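Local coordinates for sensor protein kinase WalK (Staphylococcus aureus, PDB 4YWZ), which acts as the essential sensor histidine kinase of the WalKR two-component system, its extracellular Cache-type domain probably serving to receive a signal outside the cell, at residues E27-E31 and I122-D127; I65-Q69 and V92-L96. The protein carries 1 engineered substitution. One frame throughout, in Å; residues are numbered along the deposited sequence.

Contact 1 (E27-E31 and I122-D127)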
loop_
_atom_site.group_PDB
_atom_site.type_symbol
_atom_site.label_atom_id
_atom_site.label_comp_id
_atom_site.label_asym_id
_atom_site.label_seq_id
_atom_site.Cartn_x
_atom_site.Cartn_y
_atom_site.Cartn_z
ATOM N N GLU A 27 -17.538 -6.186 -3.281
ATOM C CA GLU A 27 -18.999 -6.120 -2.978
ATOM C C GLU A 27 -19.798 -6.167 -4.291
ATOM O O GLU A 27 -20.781 -6.954 -4.432
ATOM C CB GLU A 27 -19.315 -4.875 -2.211
ATOM C CG GLU A 27 -20.799 -4.719 -1.821
ATOM C CD GLU A 27 -21.717 -3.991 -2.755
ATOM O OE1 GLU A 27 -21.207 -3.196 -3.584
ATOM O OE2 GLU A 27 -23.018 -4.288 -2.684
ATOM N N ILE A 28 -19.325 -5.399 -5.268
ATOM C CA ILE A 28 -19.973 -5.357 -6.614
ATOM C C ILE A 28 -19.892 -6.705 -7.280
ATOM O O ILE A 28 -20.865 -7.243 -7.889
ATOM C CB ILE A 28 -19.337 -4.254 -7.511
ATOM C CG1 ILE A 28 -19.688 -2.862 -7.006
ATOM C CG2 ILE A 28 -19.729 -4.513 -8.991
ATOM C CD1 ILE A 28 -18.855 -1.757 -7.638
ATOM N N SER A 29 -18.749 -7.381 -7.165
ATOM C CA SER A 29 -18.596 -8.710 -7.682
ATOM C C SER A 29 -19.555 -9.751 -7.116
ATOM O O SER A 29 -20.091 -10.561 -7.868
ATOM C CB SER A 29 -17.093 -9.257 -7.556
ATOM O OG SER A 29 -16.211 -8.259 -8.153
ATOM N N ILE A 30 -19.747 -9.763 -5.792
ATOM C CA ILE A 30 -20.605 -10.639 -5.141
ATOM C C ILE A 30 -22.067 -10.323 -5.570
ATOM O O ILE A 30 -22.840 -11.265 -5.881
ATOM C CB ILE A 30 -20.430 -10.570 -3.570
ATOM C CG1 ILE A 30 -19.077 -11.170 -3.188
ATOM C CG2 ILE A 30 -21.555 -11.340 -2.902
ATOM C CD1 ILE A 30 -18.801 -10.981 -1.690
ATOM N N GLU A 31 -22.360 -9.054 -5.647
ATOM C CA GLU A 31 -23.733 -8.650 -6.024
ATOM C C GLU A 31 -24.050 -9.200 -7.420
ATOM O O GLU A 31 -25.128 -9.781 -7.657
ATOM C CB GLU A 31 -23.838 -7.152 -5.979
ATOM C CG GLU A 31 -25.091 -6.559 -6.613
ATOM C CD GLU A 31 -25.166 -5.063 -6.470
ATOM O OE1 GLU A 31 -24.163 -4.465 -6.019
ATOM O OE2 GLU A 31 -26.282 -4.478 -6.695
ATOM N N ILE A 122 -18.389 -3.605 4.941
ATOM C CA ILE A 122 -19.236 -3.120 3.823
ATOM C C ILE A 122 -20.357 -4.097 3.579
ATOM O O ILE A 122 -20.177 -5.276 3.339
ATOM C CB ILE A 122 -18.440 -2.796 2.534
ATOM C CG1 ILE A 122 -19.432 -2.277 1.459
ATOM C CG2 ILE A 122 -17.597 -3.937 2.062
ATOM C CD1 ILE A 122 -18.767 -1.731 0.215
ATOM N N PRO A 123 -21.598 -3.593 3.724
ATOM C CA PRO A 123 -22.707 -4.485 3.451
ATOM C C PRO A 123 -22.840 -4.766 1.951
ATOM O O PRO A 123 -22.574 -3.872 1.159
ATOM C CB PRO A 123 -23.955 -3.667 3.933
ATOM C CG PRO A 123 -23.576 -2.262 4.014
ATOM C CD PRO A 123 -22.040 -2.278 4.200
ATOM N N VAL A 124 -23.279 -5.966 1.640
ATOM C CA VAL A 124 -23.533 -6.453 0.281
ATOM C C VAL A 124 -25.026 -6.270 0.013
ATOM O O VAL A 124 -25.818 -6.741 0.799
ATOM C CB VAL A 124 -23.082 -7.870 0.021
ATOM C CG1 VAL A 124 -23.332 -8.257 -1.423
ATOM C CG2 VAL A 124 -21.607 -8.032 0.413
ATOM N N LYS A 125 -25.338 -5.483 -1.039
ATOM C CA LYS A 125 -26.785 -5.225 -1.415
ATOM C C LYS A 125 -27.061 -5.834 -2.751
ATOM O O LYS A 125 -26.227 -5.751 -3.685
ATOM C CB LYS A 125 -27.105 -3.760 -1.442
ATOM C CG LYS A 125 -26.972 -3.086 -0.089
ATOM C CD LYS A 125 -27.316 -1.661 -0.160
ATOM C CE LYS A 125 -27.278 -1.050 1.198
ATOM N NZ LYS A 125 -27.559 0.403 1.102
ATOM N N VAL A 126 -28.221 -6.504 -2.877
ATOM C CA VAL A 126 -28.671 -7.011 -4.147
ATOM C C VAL A 126 -30.107 -6.426 -4.278
ATOM O O VAL A 126 -30.889 -6.509 -3.339
ATOM C CB VAL A 126 -28.782 -8.488 -4.129
ATOM C CG1 VAL A 126 -29.397 -9.016 -5.442
ATOM C CG2 VAL A 126 -27.399 -9.078 -3.834
ATOM N N ASP A 127 -30.348 -5.769 -5.405
ATOM C CA ASP A 127 -31.662 -5.075 -5.586
ATOM C C ASP A 127 -31.982 -4.178 -4.463
ATOM O O ASP A 127 -33.120 -4.135 -4.019
ATOM C CB ASP A 127 -32.730 -6.133 -5.838
ATOM C CG ASP A 127 -34.098 -5.537 -6.335
ATOM O OD1 ASP A 127 -33.968 -4.574 -7.089
ATOM O OD2 ASP A 127 -35.221 -5.956 -5.887
HETATM O O HOH W 1 -28.582 -5.766 -7.592
#
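Glu27 reaches from its helix to the backbone of the strand at Lys125, where its OE2 accepts a hydrogen bond from Lys125 N at 3.1 Å. The N-H...O angle of 177° makes the bond almost straight, and the oxygen offers its anti lone pair, on the side away from OE1. Two torsions set this up: CG stands anti to the backbone N, and a bend at chi2 of -91° turns the carboxylate along the strand. On the way CG passes Pro123 O at 3.6 Å. The other oxygen, OE1, forms a salt bridge with Lys24 one helical turn earlier, so the two carboxylate oxygens are gripped from different elements.

Glu31, one turn later, is extended beyond CG and reaches across the strand, over the carbonyl of Lys125, with CG, CD and both carboxylate oxygens all near Lys125 O; its CD comes within 3.1 Å of that oxygen. Carboxylate and carbonyl are both acceptors, so this is proximity without a bond. A water links the end of the side chain to the end of the strand: it lies 2.8 Å from Glu31 OE2, probably donating to it, and accepts from Asp127 N at 2.8 Å.

Beneath the polar groups the packing is apolar. Ile30 CG2 meets Val124 CG1 at 3.9 Å, the two side chains crossing at about a right angle, while Ile122 CD1 abuts Glu27 CB at 4.0 Å.

The segment axes approach to 7.9 Å and run in similar directions, 30° apart; here the helix runs roughly along the strand, on one face of the antiparallel sheet, a helix-on-sheet arrangement consistent with the Cache family. Ile134 of the adjacent strand 129-138 touches Glu27, Ile122 and Val124, Leu49 of helix 46-54 packs on Ile30, and Lys125 NZ bonds to Gly99 O just beyond helix 90-98.

Contact 2 (I65-Q69 and V92-L96)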
loop_
_atom_site.group_PDB
_atom_site.type_symbol
_atom_site.label_atom_id
_atom_site.label_comp_id
_atom_site.label_asym_id
_atom_site.label_seq_id
_atom_site.Cartn_x
_atom_site.Cartn_y
_atom_site.Cartn_z
ATOM N N ILE A 65 -20.578 -12.703 5.980
ATOM C CA ILE A 65 -21.529 -12.893 7.059
ATOM C C ILE A 65 -22.940 -12.624 6.504
ATOM O O ILE A 65 -23.184 -11.591 5.836
ATOM C CB ILE A 65 -21.226 -11.989 8.264
ATOM C CG1 ILE A 65 -19.825 -12.335 8.806
ATOM C CG2 ILE A 65 -22.336 -12.103 9.305
ATOM C CD1 ILE A 65 -19.246 -11.180 9.504
ATOM N N ASP A 66 -23.864 -13.543 6.746
ATOM C CA ASP A 66 -25.162 -13.382 6.114
ATOM C C ASP A 66 -26.048 -12.468 6.940
ATOM O O ASP A 66 -25.683 -11.967 7.992
ATOM C CB ASP A 66 -25.876 -14.765 5.772
ATOM C CG ASP A 66 -26.381 -15.495 6.988
ATOM O OD1 ASP A 66 -26.525 -14.945 8.052
ATOM O OD2 ASP A 66 -26.729 -16.705 6.857
ATOM N N LYS A 67 -27.298 -12.285 6.456
ATOM C CA LYS A 67 -28.311 -11.450 7.156
ATOM C C LYS A 67 -28.620 -11.759 8.581
ATOM O O LYS A 67 -28.949 -10.895 9.381
ATOM C CB LYS A 67 -29.681 -11.606 6.439
ATOM C CG LYS A 67 -29.840 -10.805 5.210
ATOM C CD LYS A 67 -31.339 -10.629 4.936
ATOM C CE LYS A 67 -31.906 -9.368 5.595
ATOM N NZ LYS A 67 -31.588 -8.069 4.868
ATOM N N ASP A 68 -28.532 -13.026 8.911
ATOM C CA ASP A 68 -28.748 -13.469 10.245
ATOM C C ASP A 68 -27.495 -13.562 11.075
ATOM O O ASP A 68 -27.454 -14.193 12.118
ATOM C CB ASP A 68 -29.407 -14.886 10.203
ATOM C CG ASP A 68 -30.744 -14.898 9.463
ATOM O OD1 ASP A 68 -31.500 -13.947 9.553
ATOM O OD2 ASP A 68 -30.989 -15.829 8.715
ATOM N N GLN A 69 -26.382 -12.916 10.623
ATOM C CA GLN A 69 -25.138 -12.843 11.345
ATOM C C GLN A 69 -24.354 -14.132 11.400
ATOM O O GLN A 69 -23.413 -14.299 12.198
ATOM C CB GLN A 69 -25.333 -12.220 12.723
ATOM C CG GLN A 69 -25.971 -10.876 12.598
ATOM C CD GLN A 69 -26.343 -10.347 13.926
ATOM O OE1 GLN A 69 -25.452 -10.123 14.817
ATOM N NE2 GLN A 69 -27.642 -9.982 14.040
ATOM N N VAL A 92 -20.709 -5.336 12.793
ATOM C CA VAL A 92 -21.342 -6.114 11.698
ATOM C C VAL A 92 -22.866 -5.864 11.737
ATOM O O VAL A 92 -23.506 -5.622 10.711
ATOM C CB VAL A 92 -21.041 -7.602 11.785
ATOM C CG1 VAL A 92 -21.891 -8.498 10.861
ATOM C CG2 VAL A 92 -19.551 -7.853 11.534
ATOM N N GLN A 93 -23.452 -5.961 12.937
ATOM C CA GLN A 93 -24.906 -5.695 13.137
ATOM C C GLN A 93 -25.265 -4.312 12.619
ATOM O O GLN A 93 -26.331 -4.183 11.967
ATOM C CB GLN A 93 -25.288 -5.854 14.613
ATOM C CG GLN A 93 -25.152 -7.261 15.165
ATOM C CD GLN A 93 -25.127 -7.502 16.731
ATOM O OE1 GLN A 93 -24.730 -6.680 17.514
ATOM N NE2 GLN A 93 -25.454 -8.701 17.110
ATOM N N LYS A 94 -24.416 -3.313 12.926
ATOM C CA LYS A 94 -24.642 -1.952 12.503
ATOM C C LYS A 94 -24.699 -1.891 10.943
ATOM O O LYS A 94 -25.588 -1.332 10.317
ATOM C CB LYS A 94 -23.755 -0.951 13.134
ATOM C CG LYS A 94 -23.980 0.453 12.719
ATOM C CD LYS A 94 -23.021 1.395 13.450
ATOM C CE LYS A 94 -23.409 2.813 13.193
ATOM N NZ LYS A 94 -22.310 3.782 13.377
ATOM N N ALA A 95 -23.716 -2.475 10.283
ATOM C CA ALA A 95 -23.731 -2.480 8.792
ATOM C C ALA A 95 -24.924 -3.171 8.197
ATOM O O ALA A 95 -25.514 -2.707 7.230
ATOM C CB ALA A 95 -22.453 -3.172 8.309
ATOM N N LEU A 96 -25.271 -4.311 8.757
ATOM C CA LEU A 96 -26.420 -5.097 8.279
ATOM C C LEU A 96 -27.717 -4.276 8.433
ATOM O O LEU A 96 -28.610 -4.346 7.538
ATOM C CB LEU A 96 -26.518 -6.377 9.034
ATOM C CG LEU A 96 -25.526 -7.494 8.741
ATOM C CD1 LEU A 96 -25.714 -8.600 9.726
ATOM C CD2 LEU A 96 -25.515 -8.057 7.294
#
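Between Asp66 and Gln69 the chain makes a type I beta turn, closed by Gln69 N to Asp66 O at 2.9 Å, and it faces helix 92-96 with Lys67 and Leu96 CA atoms 6.7 Å apart.

Leu96 aims its branched end into this turn, its CG anti to the carbonyl carbon (chi1 -74°): CD1 lies 3.7 Å from Gln69 CG and 3.8 Å from Asp66 O, making a methyl contact with both side chain and backbone. Deeper in, Ile65 and Val92 meet tip to tip, CD1 to CG2 at 3.9 Å. At the outer margin Gln69 and Gln93 cross nearly perpendicularly, their amide planes 85° apart. Gln93 NE2 donates to Gln69 OE1 at 2.7 Å with an N-H...O angle of 144°, but the position of that oxygen is less certain, so the details of this bond are doubtful.

Asp66 OD1 bonds to Ile70 N and, weakly, to Asp68 N, bracing the turn from within. Strand 129-138 adjoins both segments: Ile65 pairs with Asn133 through the backbone, Val92 and Leu96 pack on Asn133, and Lys67 NZ reaches Val130 O. Helix 90-98 thus rests against the sheet beside the turn joining strands 59-66 and 71-74.

Contact 1 and contact 2 are centred about 13 Å apart and reach the same antiparallel sheet, contact 1 through helix 7-37 and contact 2 through the shorter helix 90-98. They touch directly where Pro123 CB lies 3.8 Å from Ala95 O, a packing contact between strand 114-126 and the shorter helix. Strand 129-138 is a second bridge, with Ile134 packing in contact 1 and its neighbour Asn133 in contact 2. In sequence, both segments of contact 2 fall between those of contact 1. Each contact thus packs one helix on the common sheet, and no ligand takes part in either.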